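Local coordinates for protein glucose dehydrogenase (PDB 7CDY) that belongs to the glucose/sorbosone dehydrogenase family of beta-propeller proteins and binds a calcium ion, at residues E207-N219 with W229-I243. Sequence-based numbering, arbitrary orientation.
Sequences EHEHGPRGGDELN and WPLATYGINYSGQPI. With CA (calcium ion), chain D.
R213 and I236 pair their backbones as a single antiparallel, hydrogen-bonded bridge: R213 N donates to I236 O at 2.9 Å, and I236 N returns a nearly straight bond to R213 O at 3.0 Å. Beside the bridge the two segments run close, and G235 CA makes a CA-H...O contact with G214 O at 3.3 Å. G215 CA packs on Y234 CB.

P212 packs beside the bridge, against W229, T233 and I243. Its CG lies 3.9 Å from W229 CH2 and also touches I243 CD1. Its CD sits by T233 OG1, which accepts from G235 N in an ST turn. The ring of Y238 lies across the P212-R213 backbone, with R213 N over one face.

The bridge joins the 211-215 loop to the long loop that follows strand 216-219. The 211-215 loop connects strands 205-210 and 216-219, neighbours in one antiparallel sheet, or blade, of the beta-propeller. G215 and D216 both face W261, a G1 beta bulge.

R213 reaches outward along the N237-G240 type I turn. CG is anti to the backbone N (chi1 180°) and the rest of the side chain is stretched out, which carries NH2 to Y238 O at 3.1 Å. This oxygen lies near the guanidinium plane, but the donor stands above the carbonyl plane. I236 CD1 packs over one guanidinium face.

The calcium ion is bound at E217, on strand 216-219. E217 grips it with OE1 and OE2, and Y227 O and four waters complete the shell. One of these waters donates to A232 O, and a separate water links E217 OE2, G215 O and Y234 N. N219 ND2 holds E217 OE1 at 3.1 Å.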
ATOM      1  N   GLU A 207      -6.079   6.916  -0.859  1.00  9.56           N
ATOM      2  CA  GLU A 207      -4.684   6.607  -1.137  1.00  9.01           C
ATOM      3  C   GLU A 207      -3.810   7.567  -0.349  1.00  9.26           C
ATOM      4  O   GLU A 207      -4.215   8.699  -0.073  1.00 10.18           O
ATOM      5  CB  GLU A 207      -4.410   6.733  -2.649  1.00  9.41           C
ATOM      6  CG  GLU A 207      -2.964   6.569  -3.094  1.00 10.05           C
ATOM      7  CD  GLU A 207      -2.213   7.881  -3.249  1.00 11.11           C
ATOM      8  OE1 GLU A 207      -2.694   8.935  -2.779  1.00 12.87           O
ATOM      9  OE2 GLU A 207      -1.106   7.836  -3.828  1.00 10.05           O
ATOM     10  N   HIS A 208      -2.602   7.129   0.002  1.00  8.19           N
ATOM     11  CA  HIS A 208      -1.612   8.078   0.502  1.00  7.75           C
ATOM     12  C   HIS A 208      -0.248   7.782  -0.108  1.00  8.32           C
ATOM     13  O   HIS A 208       0.001   6.688  -0.626  1.00  8.44           O
ATOM     14  CB  HIS A 208      -1.630   8.258   2.036  1.00  8.48           C
ATOM     15  CG  HIS A 208      -1.128   7.086   2.821  1.00  8.27           C
ATOM     16  ND1 HIS A 208       0.124   6.538   2.640  1.00  8.40           N
ATOM     17  CD2 HIS A 208      -1.685   6.419   3.860  1.00  9.14           C
ATOM     18  CE1 HIS A 208       0.300   5.559   3.514  1.00  8.52           C
ATOM     19  NE2 HIS A 208      -0.779   5.470   4.270  1.00  9.43           N
ATOM     20  N   GLU A 209       0.636   8.779  -0.062  1.00  8.51           N
ATOM     21  CA  GLU A 209       1.923   8.634  -0.728  1.00  8.24           C
ATOM     22  C   GLU A 209       2.962   9.511  -0.052  1.00  8.36           C
ATOM     23  O   GLU A 209       2.646  10.546   0.537  1.00  8.70           O
ATOM     24  CB  GLU A 209       1.840   8.980  -2.224  1.00  8.68           C
ATOM     25  CG  GLU A 209       1.263  10.359  -2.514  1.00  8.76           C
ATOM     26  CD  GLU A 209       1.067  10.568  -4.000  1.00  8.53           C
ATOM     27  OE1 GLU A 209       1.902  11.235  -4.639  1.00  9.55           O
ATOM     28  OE2 GLU A 209       0.089  10.020  -4.557  1.00 10.48           O
ATOM     29  N   HIS A 210       4.215   9.098  -0.202  1.00  8.85           N
ATOM     30  CA  HIS A 210       5.358   9.865   0.268  1.00  8.14           C
ATOM     31  C   HIS A 210       5.601  11.055  -0.640  1.00  7.96           C
ATOM     32  O   HIS A 210       5.583  10.929  -1.875  1.00  8.49           O
ATOM     33  CB  HIS A 210       6.619   9.002   0.206  1.00  9.86           C
ATOM     34  CG  HIS A 210       6.621   7.858   1.166  1.00  9.26           C
ATOM     35  ND1 HIS A 210       7.104   7.975   2.450  1.00 11.80           N
ATOM     36  CD2 HIS A 210       6.209   6.574   1.030  1.00 10.84           C
ATOM     37  CE1 HIS A 210       6.978   6.812   3.070  1.00  9.85           C
ATOM     38  NE2 HIS A 210       6.435   5.947   2.232  1.00 11.46           N
ATOM     39  N   GLY A 211       5.848  12.210  -0.028  1.00  8.25           N
ATOM     40  CA  GLY A 211       6.517  13.284  -0.714  1.00  9.52           C
ATOM     41  C   GLY A 211       8.003  13.068  -0.683  1.00  9.86           C
ATOM     42  O   GLY A 211       8.503  12.087  -0.123  1.00 10.26           O
ATOM     43  N   PRO A 212       8.739  13.984  -1.305  1.00  9.39           N
ATOM     44  CA  PRO A 212      10.207  13.909  -1.261  1.00 10.29           C
ATOM     45  C   PRO A 212      10.722  14.420   0.080  1.00 10.04           C
ATOM     46  O   PRO A 212      10.465  13.787   1.109  1.00 12.34           O
ATOM     47  CB  PRO A 212      10.637  14.782  -2.453  1.00 10.93           C
ATOM     48  CG  PRO A 212       9.534  15.800  -2.582  1.00 10.52           C
ATOM     49  CD  PRO A 212       8.249  15.101  -2.133  1.00 10.09           C
ATOM     50  N   ARG A 213      11.426  15.550   0.114  1.00 11.15           N
ATOM     51  CA  ARG A 213      11.759  16.156   1.402  1.00 12.31           C
ATOM     52  C   ARG A 213      10.558  17.001   1.807  1.00 10.38           C
ATOM     53  O   ARG A 213      10.422  18.167   1.419  1.00 11.95           O
ATOM     54  CB  ARG A 213      13.044  16.972   1.313  1.00 12.93           C
ATOM     55  CG  ARG A 213      13.442  17.635   2.625  1.00 15.65           C
ATOM     56  CD  ARG A 213      14.864  18.161   2.543  1.00 18.99           C
ATOM     57  NE  ARG A 213      15.161  19.097   3.620  1.00 22.25           N
ATOM     58  CZ  ARG A 213      16.327  19.717   3.753  1.00 29.07           C
ATOM     59  NH1 ARG A 213      16.522  20.559   4.759  1.00 31.58           N
ATOM     60  NH2 ARG A 213      17.299  19.496   2.876  1.00 23.30           N
ATOM     61  N   GLY A 214       9.659  16.392   2.575  1.00 11.59           N
ATOM     62  CA  GLY A 214       8.386  16.997   2.890  1.00  9.80           C
ATOM     63  C   GLY A 214       7.305  16.650   1.880  1.00  8.91           C
ATOM     64  O   GLY A 214       7.554  16.135   0.784  1.00 10.50           O
ATOM     65  N   GLY A 215       6.070  16.941   2.278  1.00  9.24           N
ATOM     66  CA  GLY A 215       4.944  16.877   1.367  1.00  9.55           C
ATOM     67  C   GLY A 215       4.253  15.537   1.210  1.00  9.10           C
ATOM     68  O   GLY A 215       3.664  15.284   0.149  1.00 10.53           O
ATOM     69  N   ASP A 216       4.262  14.680   2.229  1.00  8.86           N
ATOM     70  CA  ASP A 216       3.441  13.473   2.175  1.00  9.24           C
ATOM     71  C   ASP A 216       1.976  13.874   2.020  1.00  8.33           C
ATOM     72  O   ASP A 216       1.556  14.942   2.480  1.00  9.75           O
ATOM     73  CB  ASP A 216       3.590  12.662   3.471  1.00  9.03           C
ATOM     74  CG  ASP A 216       4.956  11.982   3.626  1.00  9.74           C
ATOM     75  OD1 ASP A 216       5.869  12.171   2.794  1.00 10.72           O
ATOM     76  OD2 ASP A 216       5.103  11.241   4.627  1.00 10.13           O
ATOM     77  N   GLU A 217       1.188  13.014   1.368  1.00  8.49           N
ATOM     78  CA  GLU A 217      -0.166  13.372   0.957  1.00  8.81           C
ATOM     79  C   GLU A 217      -1.145  12.232   1.171  1.00  8.22           C
ATOM     80  O   GLU A 217      -0.816  11.057   0.974  1.00  9.69           O
ATOM     81  CB  GLU A 217      -0.283  13.611  -0.553  1.00 12.35           C
ATOM     82  CG  GLU A 217       0.541  14.718  -1.097  1.00 15.13           C
ATOM     83  CD  GLU A 217       0.324  14.898  -2.588  1.00 10.20           C
ATOM     84  OE1 GLU A 217      -0.289  14.027  -3.266  1.00 11.16           O
ATOM     85  OE2 GLU A 217       0.760  15.926  -3.092  1.00 12.33           O
ATOM     86  N   LEU A 218      -2.383  12.617   1.481  1.00  8.29           N
ATOM     87  CA  LEU A 218      -3.552  11.746   1.440  1.00 10.59           C
ATOM     88  C   LEU A 218      -4.479  12.253   0.339  1.00  8.91           C
ATOM     89  O   LEU A 218      -4.796  13.445   0.304  1.00 10.19           O
ATOM     90  CB  LEU A 218      -4.269  11.817   2.791  1.00 10.24           C
ATOM     91  CG  LEU A 218      -5.600  11.086   2.967  1.00 10.20           C
ATOM     92  CD1 LEU A 218      -5.391   9.589   2.929  1.00 11.54           C
ATOM     93  CD2 LEU A 218      -6.243  11.486   4.280  1.00 13.48           C
ATOM     94  N   ASN A 219      -4.894  11.359  -0.569  1.00  9.31           N
ATOM     95  CA  ASN A 219      -5.720  11.694  -1.728  1.00  9.84           C
ATOM     96  C   ASN A 219      -6.955  10.800  -1.791  1.00 10.36           C
ATOM     97  O   ASN A 219      -6.953   9.672  -1.294  1.00  9.94           O
ATOM     98  CB  ASN A 219      -4.934  11.488  -3.033  1.00 11.33           C
ATOM     99  CG  ASN A 219      -3.768  12.456  -3.177  1.00  9.42           C
ATOM    100  OD1 ASN A 219      -3.977  13.659  -3.297  1.00 10.46           O
ATOM    101  ND2 ASN A 219      -2.544  11.940  -3.209  1.00 10.84           N
ATOM    102  N   TRP A 229       2.143  15.012  -9.331  1.00  9.05           N
ATOM    103  CA  TRP A 229       3.603  14.777  -9.184  1.00  8.97           C
ATOM    104  C   TRP A 229       4.236  14.642 -10.563  1.00  9.42           C
ATOM    105  O   TRP A 229       3.706  13.909 -11.362  1.00  9.42           O
ATOM    106  CB  TRP A 229       3.871  13.523  -8.357  1.00  8.31           C
ATOM    107  CG  TRP A 229       5.327  13.167  -8.233  1.00  8.32           C
ATOM    108  CD1 TRP A 229       5.979  12.172  -8.897  1.00  8.89           C
ATOM    109  CD2 TRP A 229       6.332  13.872  -7.488  1.00  8.75           C
ATOM    110  NE1 TRP A 229       7.305  12.163  -8.573  1.00  8.38           N
ATOM    111  CE2 TRP A 229       7.547  13.178  -7.690  1.00  7.77           C
ATOM    112  CE3 TRP A 229       6.316  14.945  -6.597  1.00  8.33           C
ATOM    113  CZ2 TRP A 229       8.741  13.564  -7.084  1.00  8.99           C
ATOM    114  CZ3 TRP A 229       7.487  15.331  -5.988  1.00  9.38           C
ATOM    115  CH2 TRP A 229       8.676  14.635  -6.231  1.00 10.05           C
ATOM    116  N   PRO A 230       5.389  15.269 -10.871  1.00  9.10           N
ATOM    117  CA  PRO A 230       6.205  16.172 -10.049  1.00  9.24           C
ATOM    118  C   PRO A 230       6.007  17.655 -10.362  1.00  9.97           C
ATOM    119  O   PRO A 230       6.812  18.471  -9.908  1.00 10.79           O
ATOM    120  CB  PRO A 230       7.629  15.772 -10.442  1.00  9.42           C
ATOM    121  CG  PRO A 230       7.501  15.491 -11.909  1.00  9.21           C
ATOM    122  CD  PRO A 230       6.114  14.871 -12.097  1.00 11.28           C
ATOM    123  N   LEU A 231       4.952  17.998 -11.111  1.00  9.94           N
ATOM    124  CA  LEU A 231       4.672  19.403 -11.415  1.00  9.72           C
ATOM    125  C   LEU A 231       4.141  20.148 -10.202  1.00  9.56           C
ATOM    126  O   LEU A 231       4.387  21.356 -10.052  1.00 11.07           O
ATOM    127  CB  LEU A 231       3.619  19.477 -12.510  1.00 11.05           C
ATOM    128  CG  LEU A 231       3.914  18.724 -13.805  1.00 13.36           C
ATOM    129  CD1 LEU A 231       2.755  18.863 -14.806  1.00 14.61           C
ATOM    130  CD2 LEU A 231       5.220  19.214 -14.406  1.00 19.32           C
ATOM    131  N   ALA A 232       3.397  19.465  -9.342  1.00 10.15           N
ATOM    132  CA  ALA A 232       2.875  20.038  -8.112  1.00 10.58           C
ATOM    133  C   ALA A 232       3.353  19.189  -6.945  1.00  9.11           C
ATOM    134  O   ALA A 232       3.313  17.951  -7.018  1.00 10.60           O
ATOM    135  CB  ALA A 232       1.351  20.064  -8.140  1.00 11.52           C
ATOM    136  N   THR A 233       3.835  19.846  -5.888  1.00  9.70           N
ATOM    137  CA  THR A 233       4.276  19.128  -4.697  1.00  9.97           C
ATOM    138  C   THR A 233       4.338  20.086  -3.518  1.00  9.96           C
ATOM    139  O   THR A 233       4.551  21.291  -3.693  1.00 11.16           O
ATOM    140  CB  THR A 233       5.639  18.459  -4.916  1.00 11.74           C
ATOM    141  OG1 THR A 233       5.995  17.724  -3.738  1.00 11.18           O
ATOM    142  CG2 THR A 233       6.720  19.480  -5.201  1.00 14.66           C
ATOM    143  N   TYR A 234       4.113  19.544  -2.321  1.00  9.95           N
ATOM    144  CA  TYR A 234       4.347  20.258  -1.072  1.00 10.68           C
ATOM    145  C   TYR A 234       5.737  20.008  -0.500  1.00 11.79           C
ATOM    146  O   TYR A 234       6.053  20.543   0.571  1.00 13.57           O
ATOM    147  CB  TYR A 234       3.255  19.912  -0.038  1.00 11.95           C
ATOM    148  CG  TYR A 234       1.972  20.654  -0.294  1.00 11.73           C
ATOM    149  CD1 TYR A 234       1.853  22.001   0.038  1.00 12.96           C
ATOM    150  CD2 TYR A 234       0.907  20.037  -0.926  1.00 11.12           C
ATOM    151  CE1 TYR A 234       0.690  22.699  -0.216  1.00 12.07           C
ATOM    152  CE2 TYR A 234      -0.266  20.734  -1.196  1.00 13.02           C
ATOM    153  CZ  TYR A 234      -0.353  22.073  -0.845  1.00 11.48           C
ATOM    154  OH  TYR A 234      -1.496  22.800  -1.100  1.00 14.44           O
ATOM    155  N   GLY A 235       6.588  19.249  -1.188  1.00 10.55           N
ATOM    156  CA  GLY A 235       7.935  18.991  -0.742  1.00 10.93           C
ATOM    157  C   GLY A 235       8.972  19.684  -1.616  1.00 11.34           C
ATOM    158  O   GLY A 235       8.666  20.365  -2.595  1.00 12.61           O
ATOM    159  N   ILE A 236      10.231  19.495  -1.221  1.00 10.22           N
ATOM    160  CA  ILE A 236      11.392  19.961  -1.970  1.00 11.45           C
ATOM    161  C   ILE A 236      12.312  18.764  -2.193  1.00 11.38           C
ATOM    162  O   ILE A 236      12.042  17.667  -1.717  1.00 10.85           O
ATOM    163  CB  ILE A 236      12.125  21.132  -1.273  1.00 13.18           C
ATOM    164  CG1 ILE A 236      12.663  20.707   0.101  1.00 13.26           C
ATOM    165  CG2 ILE A 236      11.191  22.319  -1.157  1.00 15.14           C
ATOM    166  CD1 ILE A 236      13.393  21.808   0.876  1.00 15.10           C
ATOM    167  N   ASN A 237      13.388  18.966  -2.952  1.00 12.11           N
ATOM    168  CA  ASN A 237      14.322  17.868  -3.138  1.00 13.26           C
ATOM    169  C   ASN A 237      15.180  17.680  -1.884  1.00 12.52           C
ATOM    170  O   ASN A 237      15.292  18.570  -1.029  1.00 14.15           O
ATOM    171  CB  ASN A 237      15.194  18.087  -4.380  1.00 14.14           C
ATOM    172  CG  ASN A 237      15.504  16.792  -5.099  1.00 14.63           C
ATOM    173  OD1 ASN A 237      15.284  15.709  -4.557  1.00 15.51           O
ATOM    174  ND2 ASN A 237      16.019  16.892  -6.323  1.00 16.84           N
ATOM    175  N   TYR A 238      15.772  16.481  -1.771  1.00 16.10           N
ATOM    176  CA  TYR A 238      16.513  16.123  -0.560  1.00 15.92           C
ATOM    177  C   TYR A 238      17.699  17.052  -0.318  1.00 19.74           C
ATOM    178  O   TYR A 238      18.089  17.273   0.834  1.00 20.72           O
ATOM    179  CB  TYR A 238      16.929  14.648  -0.618  1.00 18.01           C
ATOM    180  CG  TYR A 238      15.734  13.719  -0.620  1.00 16.54           C
ATOM    181  CD1 TYR A 238      15.029  13.466   0.548  1.00 19.18           C
ATOM    182  CD2 TYR A 238      15.296  13.121  -1.793  1.00 19.36           C
ATOM    183  CE1 TYR A 238      13.921  12.634   0.548  1.00 20.69           C
ATOM    184  CE2 TYR A 238      14.183  12.286  -1.803  1.00 20.01           C
ATOM    185  CZ  TYR A 238      13.512  12.045  -0.630  1.00 19.50           C
ATOM    186  OH  TYR A 238      12.411  11.218  -0.633  1.00 24.45           O
ATOM    187  N   SER A 239      18.258  17.628  -1.383  1.00 16.65           N
ATOM    188  CA  SER A 239      19.347  18.589  -1.259  1.00 20.55           C
ATOM    189  C   SER A 239      18.907  19.884  -0.602  1.00 24.12           C
ATOM    190  O   SER A 239      19.760  20.650  -0.135  1.00 25.02           O
ATOM    191  CB  SER A 239      19.854  18.943  -2.651  1.00 21.95           C
ATOM    192  OG  SER A 239      18.856  19.676  -3.355  1.00 23.09           O
ATOM    193  N   GLY A 240      17.608  20.157  -0.562  1.00 18.23           N
ATOM    194  CA  GLY A 240      17.104  21.441  -0.143  1.00 18.00           C
ATOM    195  C   GLY A 240      16.746  22.364  -1.286  1.00 17.10           C
ATOM    196  O   GLY A 240      16.122  23.400  -1.048  1.00 20.14           O
ATOM    197  N   GLN A 241      17.131  22.021  -2.513  1.00 17.30           N
ATOM    198  CA  GLN A 241      16.685  22.741  -3.693  1.00 17.13           C
ATOM    199  C   GLN A 241      15.284  22.279  -4.087  1.00 14.97           C
ATOM    200  O   GLN A 241      14.865  21.179  -3.729  1.00 15.69           O
ATOM    201  CB  GLN A 241      17.650  22.467  -4.843  1.00 20.95           C
ATOM    202  CG  GLN A 241      19.045  23.019  -4.605  1.00 24.31           C
ATOM    203  CD  GLN A 241      19.017  24.494  -4.271  1.00 29.77           C
ATOM    204  OE1 GLN A 241      18.566  25.310  -5.071  1.00 32.26           O
ATOM    205  NE2 GLN A 241      19.486  24.841  -3.080  1.00 38.06           N
ATOM    206  N   PRO A 242      14.536  23.100  -4.826  1.00 13.90           N
ATOM    207  CA  PRO A 242      13.219  22.664  -5.309  1.00 14.52           C
ATOM    208  C   PRO A 242      13.323  21.426  -6.189  1.00 15.56           C
ATOM    209  O   PRO A 242      14.332  21.183  -6.854  1.00 16.11           O
ATOM    210  CB  PRO A 242      12.727  23.862  -6.128  1.00 16.51           C
ATOM    211  CG  PRO A 242      13.499  25.034  -5.586  1.00 16.14           C
ATOM    212  CD  PRO A 242      14.832  24.496  -5.206  1.00 18.66           C
ATOM    213  N   ILE A 243      12.251  20.642  -6.187  1.00 13.11           N
ATOM    214  CA  ILE A 243      12.123  19.589  -7.200  1.00 12.98           C
ATOM    215  C   ILE A 243      12.194  20.244  -8.577  1.00 11.88           C
ATOM    216  O   ILE A 243      11.468  21.224  -8.830  1.00 13.15           O
ATOM    217  CB  ILE A 243      10.789  18.843  -7.004  1.00 10.93           C
ATOM    218  CG1 ILE A 243      10.793  18.025  -5.697  1.00 11.75           C
ATOM    219  CG2 ILE A 243      10.448  17.976  -8.218  1.00 13.52           C
ATOM    220  CD1 ILE A 243      11.802  16.877  -5.643  1.00 11.83           C
TER
HETATM  221 CA    CA D 402      -0.041  15.353  -5.317  1.00  9.49          CA
HETATM  222  O   HOH W   1       0.425  13.110  -6.086  1.00  9.21           O
HETATM  223  O   HOH W   2      19.747  21.292   3.137  1.00 42.41           O
HETATM  224  O   HOH W   3       2.926  16.925  -1.920  1.00 11.68           O
HETATM  225  O   HOH W   4      -2.457  15.445  -4.863  1.00 10.16           O
HETATM  226  O   HOH W   5       2.276  15.713  -5.855  1.00 10.59           O
HETATM  227  O   HOH W   6      -0.152  17.705  -5.554  1.00 11.52           O